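PDB 4AD0: endo-alpha-mannosidase from Bacteroides thetaiotaomicron, which probably hydrolyses internal alpha-mannosidic linkages of glycans, as an endo-acting alpha-mannosidase of glycoside hydrolase family 99. Local coordinates for residues His41-Tyr46 and Val119-Trp124. Numbering follows the deposited sequence.
Sequences HTISFY and VLSVTW
Ser44 and Tyr46 each use both backbone polar groups to bind the strand of Val119-Trp124, which runs parallel to theirs. Tyr46 N donates a nearly straight hydrogen bond to Ser121 O at 2.8 Å (169° at the hydrogen), and Ser44 N likewise donates to Val119 O. In return, Ser121 N hydrogen-bonds Ser44 O at 2.7 Å, and Thr123 N donates to Tyr46 O. At the start of the ladder the bond from Val119 N to Thr42 O is weak, 3.3 Å long.

Among the apolar contacts, Ile43 lies alongside Val119 on the barrel's interior face, Ile43 CG1 reaching Val119 CB at 3.6 Å. Its chi1 of -48° puts CG2 anti to the backbone N, where Ile43 CG2 meets Ser121 CB at 3.7 Å; an alanine here, lacking CG1 and CG2, would probably leave Val119 and Ser121 CB without this apolar cover. Phe45 follows on this face, its CD1 near Ser121 CB.

On the outer face, turned to helix 102-115, Leu120 CD2 comes 3.6 Å from Tyr46 CD2, and Val122 CG2 meets the ring's edge at CD1. Ser44 OG is buried there with no hydrogen-bond partner in the model.

Joining the first two strands of the (beta/alpha)8 barrel, the contact therefore relies on backbone bonds and apolar packing; Thr123 OG1, by contrast, hydrogen-bonds Glu154, near a bound buffer molecule.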
loop_
_atom_site.group_PDB
_atom_site.type_symbol
_atom_site.label_atom_id
_atom_site.label_comp_id
_atom_site.label_asym_id
_atom_site.label_seq_id
_atom_site.Cartn_x
_atom_site.Cartn_y
_atom_site.Cartn_z
ATOM N N HIS A 41 -3.539 4.229 -11.945
ATOM C CA HIS A 41 -2.323 4.837 -11.395
ATOM C C HIS A 41 -2.475 5.208 -9.905
ATOM O O HIS A 41 -1.651 5.946 -9.351
ATOM C CB HIS A 41 -1.936 6.100 -12.189
ATOM C CG HIS A 41 -1.219 5.831 -13.481
ATOM N ND1 HIS A 41 -1.759 5.068 -14.498
ATOM C CD2 HIS A 41 -0.028 6.279 -13.945
ATOM C CE1 HIS A 41 -0.916 5.029 -15.514
ATOM N NE2 HIS A 41 0.137 5.766 -15.209
ATOM N N THR A 42 -3.542 4.721 -9.275
ATOM C CA THR A 42 -3.787 4.909 -7.840
ATOM C C THR A 42 -3.753 3.558 -7.138
ATOM O O THR A 42 -4.563 2.677 -7.432
ATOM C CB THR A 42 -5.148 5.586 -7.583
ATOM O OG1 THR A 42 -5.134 6.906 -8.144
ATOM C CG2 THR A 42 -5.435 5.688 -6.092
ATOM N N ILE A 43 -2.816 3.391 -6.205
ATOM C CA ILE A 43 -2.639 2.099 -5.534
ATOM C C ILE A 43 -2.831 2.149 -4.009
ATOM O O ILE A 43 -2.131 2.892 -3.313
ATOM C CB ILE A 43 -1.244 1.515 -5.856
ATOM C CG1 ILE A 43 -0.983 1.581 -7.372
ATOM C CG2 ILE A 43 -1.129 0.093 -5.348
ATOM C CD1 ILE A 43 0.439 1.912 -7.749
ATOM N N SER A 44 -3.750 1.336 -3.488
ATOM C CA SER A 44 -3.865 1.174 -2.027
ATOM C C SER A 44 -2.968 0.048 -1.486
ATOM O O SER A 44 -2.743 -0.962 -2.153
ATOM C CB SER A 44 -5.319 0.936 -1.601
ATOM O OG SER A 44 -5.743 -0.383 -1.939
ATOM N N PHE A 45 -2.459 0.239 -0.273
ATOM C CA PHE A 45 -1.783 -0.818 0.453
ATOM C C PHE A 45 -2.844 -1.587 1.209
ATOM O O PHE A 45 -3.592 -0.997 2.003
ATOM C CB PHE A 45 -0.721 -0.221 1.389
ATOM C CG PHE A 45 0.448 0.387 0.650
ATOM C CD1 PHE A 45 1.175 -0.369 -0.258
ATOM C CD2 PHE A 45 0.793 1.732 0.837
ATOM C CE1 PHE A 45 2.236 0.189 -0.961
ATOM C CE2 PHE A 45 1.868 2.296 0.142
ATOM C CZ PHE A 45 2.589 1.518 -0.754
ATOM N N TYR A 46 -2.904 -2.893 0.920
ATOM C CA TYR A 46 -3.950 -3.804 1.389
ATOM C C TYR A 46 -3.334 -4.915 2.260
ATOM O O TYR A 46 -2.309 -5.520 1.910
ATOM C CB TYR A 46 -4.681 -4.458 0.190
ATOM C CG TYR A 46 -5.840 -5.371 0.576
ATOM C CD1 TYR A 46 -5.639 -6.726 0.868
ATOM C CD2 TYR A 46 -7.147 -4.877 0.622
ATOM C CE1 TYR A 46 -6.713 -7.554 1.226
ATOM C CE2 TYR A 46 -8.217 -5.686 0.964
ATOM C CZ TYR A 46 -7.994 -7.011 1.274
ATOM O OH TYR A 46 -9.066 -7.773 1.605
ATOM N N VAL A 119 -6.069 -0.207 -8.159
ATOM C CA VAL A 119 -4.991 -1.114 -7.839
ATOM C C VAL A 119 -4.900 -1.356 -6.354
ATOM O O VAL A 119 -4.993 -0.420 -5.551
ATOM C CB VAL A 119 -3.644 -0.656 -8.440
ATOM C CG1 VAL A 119 -2.688 -1.835 -8.557
ATOM C CG2 VAL A 119 -3.857 -0.024 -9.812
ATOM N N LEU A 120 -4.774 -2.626 -5.993
ATOM C CA LEU A 120 -4.505 -3.015 -4.603
ATOM C C LEU A 120 -3.071 -3.575 -4.569
ATOM O O LEU A 120 -2.653 -4.244 -5.501
ATOM C CB LEU A 120 -5.503 -4.059 -4.105
ATOM C CG LEU A 120 -6.964 -3.762 -3.770
ATOM C CD1 LEU A 120 -7.828 -3.539 -5.033
ATOM C CD2 LEU A 120 -7.560 -4.943 -2.985
ATOM N N SER A 121 -2.316 -3.237 -3.516
ATOM C CA SER A 121 -0.967 -3.766 -3.272
ATOM C C SER A 121 -1.031 -4.596 -2.004
ATOM O O SER A 121 -1.153 -4.042 -0.922
ATOM C CB SER A 121 0.031 -2.606 -3.070
ATOM O OG SER A 121 1.355 -2.974 -3.434
ATOM N N VAL A 122 -0.969 -5.920 -2.127
ATOM C CA VAL A 122 -1.224 -6.804 -0.990
ATOM C C VAL A 122 0.070 -7.227 -0.273
ATOM O O VAL A 122 1.000 -7.739 -0.883
ATOM C CB VAL A 122 -2.127 -8.027 -1.374
ATOM C CG1 VAL A 122 -1.420 -9.007 -2.327
ATOM C CG2 VAL A 122 -2.601 -8.778 -0.129
ATOM N N THR A 123 0.118 -6.969 1.029
ATOM C CA THR A 123 1.223 -7.373 1.882
ATOM C C THR A 123 1.595 -8.833 1.595
ATOM O O THR A 123 0.718 -9.683 1.424
ATOM C CB THR A 123 0.881 -7.102 3.387
ATOM O OG1 THR A 123 2.093 -6.965 4.136
ATOM C CG2 THR A 123 -0.014 -8.201 4.006
ATOM N N TRP A 124 2.894 -9.104 1.459
ATOM C CA TRP A 124 3.341 -10.429 1.001
ATOM C C TRP A 124 4.555 -10.825 1.807
ATOM O O TRP A 124 5.517 -10.063 1.880
ATOM C CB TRP A 124 3.695 -10.405 -0.488
ATOM C CG TRP A 124 4.224 -11.727 -1.021
ATOM C CD1 TRP A 124 5.536 -12.125 -1.097
ATOM C CD2 TRP A 124 3.445 -12.810 -1.545
ATOM N NE1 TRP A 124 5.614 -13.387 -1.636
ATOM C CE2 TRP A 124 4.341 -13.825 -1.924
ATOM C CE3 TRP A 124 2.069 -13.015 -1.731
ATOM C CZ2 TRP A 124 3.905 -15.045 -2.477
ATOM C CZ3 TRP A 124 1.633 -14.211 -2.298
ATOM C CH2 TRP A 124 2.553 -15.211 -2.671
#